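Local coordinates for protein thiol-activated cytolysin (Desulfobulbus propionicus, PDB 6NAL) that is a thiol-activated cytolysin, a bacterial toxin of the cholesterol-dependent cytolysin clan that probably assembles on target membranes and punctures them by pore formation, at residues G74-A79 with P232-N237; I196-S201 with V238-Q243; G374-R379 with V457-T462; W384-Y389 with R419-N424. One frame throughout, in Å; residues are numbered along the deposited sequence.

Contact 1. Residues G74-A79 with P232-N237; sequences GALLVA and PLFVKN
Strand 76-78, within G74-A79, runs antiparallel to strand 232-237, the short axes 4.5 Å apart with N-to-C directions at 144°, and lies between 89-90 and 232-250 in the bent central sheet found in the cholesterol-dependent cytolysin fold. L77 and L233 form a hydrogen-bonded pair, L233 N reaching L77 O at 2.7 Å and L77 N returning to L233 O; the neighbouring pairs, L76 with F234 and V78 with P232, are non-hydrogen-bonded. The pairing illustrates how a strand of three residues can be secured as much by its flanking loop as by its own ladder, since A75 O accepts from V235 N and G74 N donates to V235 O.

On the face of L77 and L233, the L233 chain has CG anti to its carbonyl carbon (chi1 -52°) and presents CD1 to A79 CB at 3.6 Å. V235 works with its CG2 branch, which touches both A75 CB and L77 CD1, each at 4.0 Å, and L83 of helix 81-84 covers the two leucines. On the other face, L76 CD2 comes to the edge of the F234 ring, near its plane, 3.8 Å from CD1. The same ring carries CE1 to within 3.9 Å of G74 CA. Beside it, G74 N lies 2.8 Å from V235 O, in the carbonyl plane.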
loop_
_atom_site.group_PDB
_atom_site.type_symbol
_atom_site.label_atom_id
_atom_site.label_comp_id
_atom_site.label_asym_id
_atom_site.label_seq_id
_atom_site.Cartn_x
_atom_site.Cartn_y
_atom_site.Cartn_z
ATOM N N GLY A 74 27.248 -30.065 -28.770
ATOM C CA GLY A 74 27.613 -30.247 -30.149
ATOM C C GLY A 74 26.489 -30.681 -31.059
ATOM O O GLY A 74 26.735 -30.911 -32.257
ATOM N N ALA A 75 25.269 -30.818 -30.546
ATOM C CA ALA A 75 24.147 -31.055 -31.461
ATOM C C ALA A 75 23.934 -29.829 -32.340
ATOM O O ALA A 75 24.441 -28.733 -32.052
ATOM C CB ALA A 75 22.854 -31.373 -30.700
ATOM N N LEU A 76 23.197 -30.024 -33.439
ATOM C CA LEU A 76 22.733 -28.928 -34.280
ATOM C C LEU A 76 21.213 -28.913 -34.297
ATOM O O LEU A 76 20.560 -29.961 -34.204
ATOM C CB LEU A 76 23.248 -29.053 -35.674
ATOM C CG LEU A 76 24.752 -28.857 -35.827
ATOM C CD1 LEU A 76 25.017 -29.123 -37.334
ATOM C CD2 LEU A 76 25.233 -27.511 -35.428
ATOM N N LEU A 77 20.651 -27.715 -34.382
ATOM C CA LEU A 77 19.208 -27.558 -34.320
ATOM C C LEU A 77 18.813 -26.530 -35.353
ATOM O O LEU A 77 19.653 -25.720 -35.754
ATOM C CB LEU A 77 18.739 -27.064 -32.951
ATOM C CG LEU A 77 19.047 -27.943 -31.759
ATOM C CD1 LEU A 77 18.842 -27.121 -30.476
ATOM C CD2 LEU A 77 18.131 -29.206 -31.818
ATOM N N VAL A 78 17.527 -26.520 -35.741
ATOM C CA VAL A 78 16.981 -25.384 -36.492
ATOM C C VAL A 78 16.255 -24.447 -35.520
ATOM O O VAL A 78 15.365 -24.856 -34.767
ATOM C CB VAL A 78 16.077 -25.802 -37.679
ATOM C CG1 VAL A 78 16.699 -26.958 -38.490
ATOM C CG2 VAL A 78 14.669 -26.155 -37.261
ATOM N N ALA A 79 16.654 -23.189 -35.520
ATOM C CA ALA A 79 16.048 -22.229 -34.601
ATOM C C ALA A 79 14.567 -22.089 -34.918
ATOM O O ALA A 79 14.151 -22.069 -36.088
ATOM C CB ALA A 79 16.759 -20.884 -34.702
ATOM N N PRO A 232 20.493 -22.074 -38.420
ATOM C CA PRO A 232 20.947 -23.233 -37.653
ATOM C C PRO A 232 21.559 -22.789 -36.345
ATOM O O PRO A 232 22.205 -21.734 -36.259
ATOM C CB PRO A 232 21.997 -23.883 -38.574
ATOM C CG PRO A 232 22.573 -22.715 -39.317
ATOM C CD PRO A 232 21.363 -21.842 -39.605
ATOM N N LEU A 233 21.385 -23.639 -35.337
ATOM C CA LEU A 233 22.010 -23.425 -34.040
ATOM C C LEU A 233 22.912 -24.583 -33.633
ATOM O O LEU A 233 22.787 -25.709 -34.119
ATOM C CB LEU A 233 20.963 -23.252 -32.943
ATOM C CG LEU A 233 19.872 -22.240 -33.148
ATOM C CD1 LEU A 233 18.694 -22.597 -32.261
ATOM C CD2 LEU A 233 20.367 -20.873 -32.847
ATOM N N PHE A 234 23.792 -24.278 -32.677
ATOM C CA PHE A 234 24.815 -25.183 -32.176
ATOM C C PHE A 234 24.761 -25.187 -30.646
ATOM O O PHE A 234 24.987 -24.149 -30.010
ATOM C CB PHE A 234 26.180 -24.706 -32.690
ATOM C CG PHE A 234 27.348 -25.466 -32.174
ATOM C CD1 PHE A 234 27.782 -26.596 -32.808
ATOM C CD2 PHE A 234 28.064 -25.006 -31.097
ATOM C CE1 PHE A 234 28.866 -27.298 -32.315
ATOM C CE2 PHE A 234 29.192 -25.665 -30.638
ATOM C CZ PHE A 234 29.581 -26.821 -31.247
ATOM N N VAL A 235 24.477 -26.349 -30.064
ATOM C CA VAL A 235 24.471 -26.521 -28.632
ATOM C C VAL A 235 25.893 -26.400 -28.119
ATOM O O VAL A 235 26.717 -27.318 -28.250
ATOM C CB VAL A 235 23.824 -27.846 -28.239
ATOM C CG1 VAL A 235 23.761 -27.963 -26.759
ATOM C CG2 VAL A 235 22.418 -27.932 -28.795
ATOM N N LYS A 236 26.160 -25.258 -27.490
ATOM C CA LYS A 236 27.475 -24.948 -26.957
ATOM C C LYS A 236 27.727 -25.539 -25.575
ATOM O O LYS A 236 28.885 -25.798 -25.212
ATOM C CB LYS A 236 27.665 -23.443 -26.869
ATOM C CG LYS A 236 29.103 -23.069 -26.725
ATOM C CD LYS A 236 29.273 -21.561 -26.599
ATOM C CE LYS A 236 30.719 -21.212 -26.270
ATOM N NZ LYS A 236 30.912 -19.758 -26.071
ATOM N N ASN A 237 26.686 -25.748 -24.778
ATOM C CA ASN A 237 26.934 -26.134 -23.396
ATOM C C ASN A 237 25.664 -26.707 -22.797
ATOM O O ASN A 237 24.572 -26.212 -23.072
ATOM C CB ASN A 237 27.429 -24.904 -22.606
ATOM C CG ASN A 237 27.996 -25.255 -21.248
ATOM O OD1 ASN A 237 28.852 -26.121 -21.099
ATOM N ND2 ASN A 237 27.511 -24.576 -20.247
#

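Contact 2. Residues I196-S201 with V238-Q243; sequences IFYSVS and VQYGRQ
A classic beta bulge marks this antiparallel pairing of strands 187-202 and 232-250, central members of the bent sheet of the cytolysin core; in relatives, helical bundles joined to such strands refold into membrane-spanning hairpins. F197 and Y198 both face Y240, and Y240 O takes both of their amides: F197 N at 2.7 Å, in the carbonyl plane, and Y198 N at a longer 3.3 Å. Beyond the bulge the ladder is regular: Y240 N lies almost on the line of the Y198 C=O bond, 2.9 Å from Y198 O, and V238 and V200 exchange two bonds. The bulge shifts the register by one residue, bringing I196 opposite G241, their CA atoms 4.3 Å apart.

The case shows how a bulge redistributes side chains. F197 lies beside G241 CA, an off-centre CH-pi contact, and its CZ reaches R242 CB at 3.7 Å, while the arginine's far end goes on to S297 OG and G295 O. On the face of the tyrosines, Y198 has CG between its backbone N and carbonyl carbon (chi1 57°), which brings its ring over Y240 CB, 3.8 Å from the ring centroid. The two rings are nearly parallel, planes at 15°, yet slid so far apart that they barely overlap. I125 of helix 118-133 packs against V200 and Y240. Q239 shares the face of S199, and the end of I196, CD1, comes to its amide, 3.4 Å from Q239 NE2; Q239 OE1 is bonded to Y337 OH. Further along the tyrosine face, V200 CG2 rests 3.7 Å from Y240 CE1.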
loop_
_atom_site.group_PDB
_atom_site.type_symbol
_atom_site.label_atom_id
_atom_site.label_comp_id
_atom_site.label_asym_id
_atom_site.label_seq_id
_atom_site.Cartn_x
_atom_site.Cartn_y
_atom_site.Cartn_z
ATOM N N ILE A 196 24.184 -27.756 -9.771
ATOM C CA ILE A 196 24.915 -28.176 -10.959
ATOM C C ILE A 196 26.133 -28.991 -10.538
ATOM O O ILE A 196 27.034 -28.465 -9.870
ATOM C CB ILE A 196 25.348 -26.962 -11.796
ATOM C CG1 ILE A 196 24.137 -26.088 -12.165
ATOM C CG2 ILE A 196 26.104 -27.390 -13.021
ATOM C CD1 ILE A 196 24.536 -24.771 -12.892
ATOM N N PHE A 197 26.214 -30.254 -10.994
ATOM C CA PHE A 197 27.370 -31.077 -10.637
ATOM C C PHE A 197 28.516 -30.826 -11.600
ATOM O O PHE A 197 29.633 -30.535 -11.173
ATOM C CB PHE A 197 27.027 -32.580 -10.609
ATOM C CG PHE A 197 26.019 -32.959 -9.560
ATOM C CD1 PHE A 197 25.940 -32.274 -8.365
ATOM C CD2 PHE A 197 25.153 -33.999 -9.766
ATOM C CE1 PHE A 197 25.004 -32.622 -7.406
ATOM C CE2 PHE A 197 24.212 -34.350 -8.815
ATOM C CZ PHE A 197 24.127 -33.645 -7.637
ATOM N N TYR A 198 28.255 -30.922 -12.905
ATOM C CA TYR A 198 29.265 -30.615 -13.907
ATOM C C TYR A 198 28.639 -30.055 -15.188
ATOM O O TYR A 198 27.431 -30.139 -15.408
ATOM C CB TYR A 198 30.084 -31.858 -14.272
ATOM C CG TYR A 198 29.231 -33.021 -14.767
ATOM C CD1 TYR A 198 28.661 -33.915 -13.873
ATOM C CD2 TYR A 198 28.978 -33.232 -16.145
ATOM C CE1 TYR A 198 27.901 -34.997 -14.328
ATOM C CE2 TYR A 198 28.220 -34.292 -16.571
ATOM C CZ TYR A 198 27.712 -35.171 -15.652
ATOM O OH TYR A 198 26.931 -36.212 -16.062
ATOM N N SER A 199 29.507 -29.555 -16.073
ATOM C CA SER A 199 29.097 -29.042 -17.369
ATOM C C SER A 199 29.887 -29.694 -18.507
ATOM O O SER A 199 30.989 -30.209 -18.319
ATOM C CB SER A 199 29.270 -27.523 -17.437
ATOM O OG SER A 199 28.378 -26.876 -16.558
ATOM N N VAL A 200 29.295 -29.661 -19.705
ATOM C CA VAL A 200 29.940 -30.134 -20.918
ATOM C C VAL A 200 29.711 -29.121 -22.027
ATOM O O VAL A 200 28.559 -28.816 -22.372
ATOM C CB VAL A 200 29.443 -31.515 -21.368
ATOM C CG1 VAL A 200 30.226 -31.900 -22.611
ATOM C CG2 VAL A 200 29.561 -32.567 -20.267
ATOM N N SER A 201 30.803 -28.635 -22.621
ATOM C CA SER A 201 30.762 -27.626 -23.660
ATOM C C SER A 201 31.319 -28.216 -24.949
ATOM O O SER A 201 31.911 -29.304 -24.964
ATOM C CB SER A 201 31.544 -26.389 -23.212
ATOM O OG SER A 201 32.912 -26.708 -23.041
ATOM N N VAL A 238 25.815 -27.792 -22.050
ATOM C CA VAL A 238 24.763 -28.395 -21.249
ATOM C C VAL A 238 25.276 -28.516 -19.824
ATOM O O VAL A 238 26.445 -28.855 -19.608
ATOM C CB VAL A 238 24.352 -29.790 -21.759
ATOM C CG1 VAL A 238 23.158 -30.297 -20.977
ATOM C CG2 VAL A 238 24.047 -29.796 -23.238
ATOM N N GLN A 239 24.408 -28.244 -18.859
ATOM C CA GLN A 239 24.726 -28.404 -17.452
ATOM C C GLN A 239 24.007 -29.621 -16.935
ATOM O O GLN A 239 22.869 -29.872 -17.316
ATOM C CB GLN A 239 24.249 -27.223 -16.597
ATOM C CG GLN A 239 24.635 -25.901 -17.099
ATOM C CD GLN A 239 23.866 -24.752 -16.376
ATOM O OE1 GLN A 239 24.317 -23.628 -16.412
ATOM N NE2 GLN A 239 22.727 -25.052 -15.722
ATOM N N TYR A 240 24.640 -30.336 -16.033
ATOM C CA TYR A 240 24.084 -31.564 -15.489
ATOM C C TYR A 240 24.062 -31.485 -13.965
ATOM O O TYR A 240 25.014 -31.014 -13.342
ATOM C CB TYR A 240 24.924 -32.809 -15.915
ATOM C CG TYR A 240 25.001 -33.005 -17.385
ATOM C CD1 TYR A 240 25.870 -32.249 -18.134
ATOM C CD2 TYR A 240 24.192 -33.914 -18.039
ATOM C CE1 TYR A 240 25.960 -32.407 -19.474
ATOM C CE2 TYR A 240 24.277 -34.088 -19.419
ATOM C CZ TYR A 240 25.181 -33.332 -20.118
ATOM O OH TYR A 240 25.309 -33.394 -21.468
ATOM N N GLY A 241 23.013 -31.996 -13.359
ATOM C CA GLY A 241 22.975 -31.929 -11.929
ATOM C C GLY A 241 21.692 -32.453 -11.357
ATOM O O GLY A 241 21.197 -33.470 -11.817
ATOM N N ARG A 242 21.137 -31.746 -10.363
ATOM C CA ARG A 242 20.030 -32.225 -9.548
ATOM C C ARG A 242 19.102 -31.065 -9.230
ATOM O O ARG A 242 19.543 -29.945 -9.005
ATOM C CB ARG A 242 20.563 -32.814 -8.238
ATOM C CG ARG A 242 19.536 -33.257 -7.220
ATOM C CD ARG A 242 20.318 -33.961 -6.063
ATOM N NE ARG A 242 19.530 -34.207 -4.869
ATOM C CZ ARG A 242 18.730 -35.251 -4.704
ATOM N NH1 ARG A 242 18.637 -36.129 -5.684
ATOM N NH2 ARG A 242 18.061 -35.430 -3.559
ATOM N N GLN A 243 17.837 -31.363 -9.075
ATOM C CA GLN A 243 16.826 -30.335 -8.998
ATOM C C GLN A 243 15.723 -30.886 -8.111
ATOM O O GLN A 243 15.295 -32.028 -8.254
ATOM C CB GLN A 243 16.356 -29.973 -10.409
ATOM C CG GLN A 243 15.902 -28.579 -10.590
ATOM C CD GLN A 243 15.908 -28.139 -12.041
ATOM O OE1 GLN A 243 16.070 -26.957 -12.312
ATOM N NE2 GLN A 243 15.719 -29.066 -12.970
#

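Contact 3. Residues G374-R379 with V457-T462; sequences GWYVAR and VSIGGT
Two hydrogen bonds join G374-R379 to V457-T462 at one end of the C-terminal beta sandwich, the end that in related cytolysins carries the membrane-binding loops. W375 N donates to G461 O at 2.8 Å along a nearly straight line (168°). Y376 OH gives its proton to G460 O at 2.7 Å, approaching from above the carbonyl plane, 37° out of it, and so away from the lone-pair directions. W375 sits at the centre of an inverse gamma turn, whose bond from Y376 N to G374 O is weak.

Packing around the tyrosine is the second element. Y376 CG lies between its backbone N and carbonyl carbon (chi1 51°), folding the ring back so that G374 CA covers one face near the rim. The ring edge meets the other segment: CD2 is 3.4 Å from T462 C, and I459 CD1 also lies near the ring plane. I459 CD1 presses against A378 CB at 3.4 Å, tighter than usual van der Waals contact, with H372 packed against both residues.

At the exposed margin, W375 CE3 touches T462 CG2 at 4.1 Å. The chemistry implies a corner built on backbone carbonyls: G461 O takes the amide of W375 and G460 O the hydroxyl of Y376, so that a buried phenol is satisfied by main chain, an arrangement that would fix the tilt of Y376 while the indole remains at the surface.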
loop_
_atom_site.group_PDB
_atom_site.type_symbol
_atom_site.label_atom_id
_atom_site.label_comp_id
_atom_site.label_asym_id
_atom_site.label_seq_id
_atom_site.Cartn_x
_atom_site.Cartn_y
_atom_site.Cartn_z
ATOM N N GLY A 374 -15.204 8.242 38.812
ATOM C CA GLY A 374 -14.996 9.490 39.518
ATOM C C GLY A 374 -16.243 10.007 40.223
ATOM O O GLY A 374 -17.366 9.597 39.949
ATOM N N TRP A 375 -16.019 10.897 41.191
ATOM C CA TRP A 375 -17.067 11.462 42.048
ATOM C C TRP A 375 -17.613 12.760 41.423
ATOM O O TRP A 375 -17.570 13.850 41.967
ATOM C CB TRP A 375 -16.505 11.686 43.458
ATOM C CG TRP A 375 -16.374 10.415 44.210
ATOM C CD1 TRP A 375 -16.709 9.128 43.760
ATOM C CD2 TRP A 375 -15.802 10.260 45.566
ATOM N NE1 TRP A 375 -16.340 8.240 44.791
ATOM C CE2 TRP A 375 -15.720 8.902 45.830
ATOM C CE3 TRP A 375 -15.339 11.165 46.566
ATOM C CZ2 TRP A 375 -15.353 8.427 47.115
ATOM C CZ3 TRP A 375 -14.905 10.678 47.774
ATOM C CH2 TRP A 375 -14.972 9.346 48.060
ATOM N N TYR A 376 -18.090 12.645 40.191
ATOM C CA TYR A 376 -18.553 13.803 39.426
ATOM C C TYR A 376 -19.336 13.255 38.233
ATOM O O TYR A 376 -19.358 12.056 37.996
ATOM C CB TYR A 376 -17.410 14.718 38.972
ATOM C CG TYR A 376 -16.265 14.013 38.251
ATOM C CD1 TYR A 376 -16.399 13.604 36.933
ATOM C CD2 TYR A 376 -15.053 13.760 38.896
ATOM C CE1 TYR A 376 -15.360 12.936 36.279
ATOM C CE2 TYR A 376 -14.006 13.096 38.254
ATOM C CZ TYR A 376 -14.150 12.694 36.944
ATOM O OH TYR A 376 -13.113 12.057 36.266
ATOM N N VAL A 377 -20.040 14.127 37.527
ATOM C CA VAL A 377 -20.781 13.737 36.331
ATOM C C VAL A 377 -19.837 13.878 35.154
ATOM O O VAL A 377 -19.119 14.881 35.036
ATOM C CB VAL A 377 -22.034 14.611 36.137
ATOM C CG1 VAL A 377 -22.666 14.341 34.764
ATOM C CG2 VAL A 377 -23.070 14.352 37.256
ATOM N N ALA A 378 -19.811 12.887 34.302
ATOM C CA ALA A 378 -18.860 12.897 33.209
ATOM C C ALA A 378 -19.582 12.596 31.907
ATOM O O ALA A 378 -20.615 11.937 31.887
ATOM C CB ALA A 378 -17.764 11.874 33.441
ATOM N N ARG A 379 -19.048 13.094 30.820
ATOM C CA ARG A 379 -19.529 12.645 29.532
ATOM C C ARG A 379 -18.352 12.263 28.667
ATOM O O ARG A 379 -17.250 12.820 28.789
ATOM C CB ARG A 379 -20.376 13.692 28.845
ATOM C CG ARG A 379 -19.686 14.970 28.687
ATOM C CD ARG A 379 -20.671 16.037 28.300
ATOM N NE ARG A 379 -19.905 17.196 27.873
ATOM C CZ ARG A 379 -20.402 18.419 27.832
ATOM N NH1 ARG A 379 -21.679 18.613 28.152
ATOM N NH2 ARG A 379 -19.629 19.430 27.461
ATOM N N VAL A 457 -10.308 3.471 28.440
ATOM C CA VAL A 457 -10.134 4.809 28.991
ATOM C C VAL A 457 -10.874 4.868 30.313
ATOM O O VAL A 457 -12.085 4.624 30.362
ATOM C CB VAL A 457 -10.593 5.924 28.030
ATOM C CG1 VAL A 457 -10.117 5.654 26.610
ATOM C CG2 VAL A 457 -12.044 6.113 28.025
ATOM N N SER A 458 -10.136 5.145 31.389
ATOM C CA SER A 458 -10.686 5.224 32.739
ATOM C C SER A 458 -10.611 6.661 33.218
ATOM O O SER A 458 -9.567 7.299 33.102
ATOM C CB SER A 458 -9.913 4.337 33.719
ATOM O OG SER A 458 -9.784 3.024 33.218
ATOM N N ILE A 459 -11.692 7.174 33.733
ATOM C CA ILE A 459 -11.604 8.432 34.439
ATOM C C ILE A 459 -11.996 8.156 35.877
ATOM O O ILE A 459 -12.827 7.288 36.162
ATOM C CB ILE A 459 -12.477 9.546 33.823
ATOM C CG1 ILE A 459 -13.930 9.122 33.730
ATOM C CG2 ILE A 459 -11.925 9.970 32.489
ATOM C CD1 ILE A 459 -14.807 10.261 33.267
ATOM N N GLY A 460 -11.374 8.883 36.785
ATOM C CA GLY A 460 -11.729 8.804 38.182
ATOM C C GLY A 460 -11.446 10.124 38.855
ATOM O O GLY A 460 -11.361 11.171 38.185
ATOM N N GLY A 461 -11.284 10.087 40.177
ATOM C CA GLY A 461 -10.934 11.293 40.890
ATOM C C GLY A 461 -12.166 12.004 41.386
ATOM O O GLY A 461 -13.238 11.404 41.538
ATOM N N THR A 462 -12.000 13.287 41.682
ATOM C CA THR A 462 -13.089 14.118 42.176
ATOM C C THR A 462 -13.198 15.325 41.274
ATOM O O THR A 462 -12.366 15.505 40.388
ATOM C CB THR A 462 -12.852 14.632 43.598
ATOM O OG1 THR A 462 -11.772 15.559 43.525
ATOM C CG2 THR A 462 -12.556 13.492 44.565
#

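Contact 4. Residues W384-Y389 with R419-N424; sequences WDEISY and RGNARN
D385 and R423 pair through two backbone bonds, D385 N to R423 O (2.9 Å, 173°) and R423 N to D385 O (2.8 Å), the close-packed part of this contact in the antiparallel four-stranded sheet of the C-terminal beta sandwich. I387 N continues the ladder to N421 O, in the type I turn R419-A422, at 2.9 Å, backed by N421 CB, 3.3 Å from I387 O, and a weak bond from N421 ND2 to that oxygen. A422 CB meets W384 CD1 at 3.8 Å, and the indole also packs on I416 and L418.

The outer side is looser. N424 ND2 reaches D385 OD2 only weakly, at 3.3 Å, their flat groups turned 71° apart; Y55 of the second subunit packs on D385. R423 bends at chi2 (-93°), bringing its guanidinium over I387 CG1 and NH1 to G420 O in a bent bond of 2.8 Å, near the guanidinium plane; Y363 adds a cation-pi contact.

W384 NE1 meets E386 OE2 in the indole plane, at 2.9 Å. The chemistry implies that main-chain bonds set the register, while the indole N-H would favour the charged form of E386 and G420 O that of R423, both helping to orient these groups.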
loop_
_atom_site.group_PDB
_atom_site.type_symbol
_atom_site.label_atom_id
_atom_site.label_comp_id
_atom_site.label_asym_id
_atom_site.label_seq_id
_atom_site.Cartn_x
_atom_site.Cartn_y
_atom_site.Cartn_z
ATOM N N TRP A 384 -15.360 7.909 14.969
ATOM C CA TRP A 384 -14.422 7.163 14.140
ATOM C C TRP A 384 -14.901 7.204 12.703
ATOM O O TRP A 384 -16.013 7.642 12.402
ATOM C CB TRP A 384 -14.259 5.707 14.590
ATOM C CG TRP A 384 -15.516 4.908 14.558
ATOM C CD1 TRP A 384 -15.995 4.198 13.518
ATOM C CD2 TRP A 384 -16.456 4.736 15.632
ATOM N NE1 TRP A 384 -17.213 3.628 13.845
ATOM C CE2 TRP A 384 -17.509 3.933 15.144
ATOM C CE3 TRP A 384 -16.510 5.181 16.953
ATOM C CZ2 TRP A 384 -18.602 3.570 15.931
ATOM C CZ3 TRP A 384 -17.600 4.820 17.738
ATOM C CH2 TRP A 384 -18.621 4.009 17.226
ATOM N N ASP A 385 -14.050 6.701 11.821
ATOM C CA ASP A 385 -14.363 6.623 10.406
ATOM C C ASP A 385 -14.523 5.165 10.019
ATOM O O ASP A 385 -13.784 4.314 10.500
ATOM C CB ASP A 385 -13.259 7.270 9.570
ATOM C CG ASP A 385 -13.359 8.798 9.514
ATOM O OD1 ASP A 385 -14.486 9.359 9.718
ATOM O OD2 ASP A 385 -12.293 9.422 9.234
ATOM N N GLU A 386 -15.482 4.873 9.152
ATOM C CA GLU A 386 -15.652 3.525 8.637
ATOM C C GLU A 386 -15.372 3.479 7.138
ATOM O O GLU A 386 -15.925 4.275 6.359
ATOM C CB GLU A 386 -17.056 3.007 8.941
ATOM C CG GLU A 386 -17.230 2.545 10.386
ATOM C CD GLU A 386 -18.686 2.235 10.768
ATOM O OE1 GLU A 386 -19.535 2.066 9.849
ATOM O OE2 GLU A 386 -18.969 2.148 12.000
ATOM N N ILE A 387 -14.547 2.511 6.733
ATOM C CA ILE A 387 -14.073 2.403 5.366
ATOM C C ILE A 387 -14.887 1.348 4.657
ATOM O O ILE A 387 -15.191 0.295 5.213
ATOM C CB ILE A 387 -12.575 2.076 5.352
ATOM C CG1 ILE A 387 -11.763 3.370 5.398
ATOM C CG2 ILE A 387 -12.159 1.381 4.096
ATOM C CD1 ILE A 387 -12.293 4.360 6.436
ATOM N N SER A 388 -15.241 1.637 3.419
ATOM C CA SER A 388 -15.996 0.725 2.579
ATOM C C SER A 388 -15.465 0.832 1.145
ATOM O O SER A 388 -14.971 1.881 0.724
ATOM C CB SER A 388 -17.492 1.051 2.722
ATOM O OG SER A 388 -18.256 -0.050 2.320
ATOM N N TYR A 389 -15.487 -0.277 0.414
ATOM C CA TYR A 389 -15.201 -0.254 -1.021
ATOM C C TYR A 389 -16.463 -0.676 -1.746
ATOM O O TYR A 389 -16.945 -1.788 -1.548
ATOM C CB TYR A 389 -14.044 -1.150 -1.410
ATOM C CG TYR A 389 -12.726 -0.662 -0.858
ATOM C CD1 TYR A 389 -11.900 0.138 -1.594
ATOM C CD2 TYR A 389 -12.309 -1.036 0.409
ATOM C CE1 TYR A 389 -10.663 0.535 -1.088
ATOM C CE2 TYR A 389 -11.092 -0.639 0.929
ATOM C CZ TYR A 389 -10.272 0.146 0.174
ATOM O OH TYR A 389 -9.076 0.574 0.710
ATOM N N ARG A 419 -15.566 -3.108 14.108
ATOM C CA ARG A 419 -15.026 -3.998 13.106
ATOM C C ARG A 419 -13.774 -3.400 12.502
ATOM O O ARG A 419 -13.451 -2.244 12.699
ATOM C CB ARG A 419 -16.070 -4.284 12.050
ATOM C CG ARG A 419 -17.317 -4.865 12.680
ATOM C CD ARG A 419 -18.215 -5.544 11.670
ATOM N NE ARG A 419 -18.785 -4.564 10.753
ATOM C CZ ARG A 419 -19.423 -4.894 9.635
ATOM N NH1 ARG A 419 -19.564 -6.179 9.328
ATOM N NH2 ARG A 419 -19.916 -3.952 8.837
ATOM N N GLY A 420 -13.045 -4.233 11.770
ATOM C CA GLY A 420 -11.743 -3.885 11.228
ATOM C C GLY A 420 -11.763 -2.785 10.182
ATOM O O GLY A 420 -10.697 -2.268 9.831
ATOM N N ASN A 421 -12.932 -2.413 9.676
ATOM C CA ASN A 421 -13.017 -1.258 8.801
ATOM C C ASN A 421 -13.049 0.086 9.541
ATOM O O ASN A 421 -13.092 1.128 8.886
ATOM C CB ASN A 421 -14.236 -1.414 7.893
ATOM C CG ASN A 421 -15.535 -1.439 8.655
ATOM O OD1 ASN A 421 -15.614 -1.927 9.788
ATOM N ND2 ASN A 421 -16.580 -0.924 8.022
ATOM N N ALA A 422 -12.955 0.128 10.858
ATOM C CA ALA A 422 -12.974 1.408 11.552
ATOM C C ALA A 422 -11.569 1.959 11.744
ATOM O O ALA A 422 -10.682 1.235 12.188
ATOM C CB ALA A 422 -13.669 1.245 12.897
ATOM N N ARG A 423 -11.376 3.238 11.410
ATOM C CA ARG A 423 -10.105 3.931 11.558
ATOM C C ARG A 423 -10.303 5.232 12.321
ATOM O O ARG A 423 -11.435 5.713 12.510
ATOM C CB ARG A 423 -9.476 4.337 10.221
ATOM C CG ARG A 423 -9.590 3.364 9.105
ATOM C CD ARG A 423 -8.353 2.450 9.054
ATOM N NE ARG A 423 -8.329 1.736 7.775
ATOM C CZ ARG A 423 -8.776 0.504 7.607
ATOM N NH1 ARG A 423 -9.230 -0.147 8.664
ATOM N NH2 ARG A 423 -8.753 -0.070 6.399
ATOM N N ASN A 424 -9.175 5.860 12.684
ATOM C CA ASN A 424 -9.168 7.294 13.041
ATOM C C ASN A 424 -10.020 7.596 14.272
ATOM O O ASN A 424 -10.848 8.511 14.297
ATOM C CB ASN A 424 -9.619 8.106 11.828
ATOM C CG ASN A 424 -9.171 9.532 11.885
ATOM O OD1 ASN A 424 -8.500 9.939 12.828
ATOM N ND2 ASN A 424 -9.565 10.321 10.884
#

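The four contacts fall into two groups at opposite sides of the chain's centre. Contacts 1 and 2 share strand 232-250, their centres about 17 Å apart, and they touch: K236 O lies 3.4 Å from S201 CB beside a second bulge, where K236 and N237 both face Y337. Contacts 3 and 4 share strand 378-389; their centres are about 29 Å apart and their nearest atoms about 12 Å, with contact 4 nested in the loop that contact 3 closes. Centres of contacts 1 and 3 are about 86 Å apart, those of 2 and 4 about 56 Å, consistent with an elongated toxin whose probable pore-forming core and membrane-binding tip are widely separated.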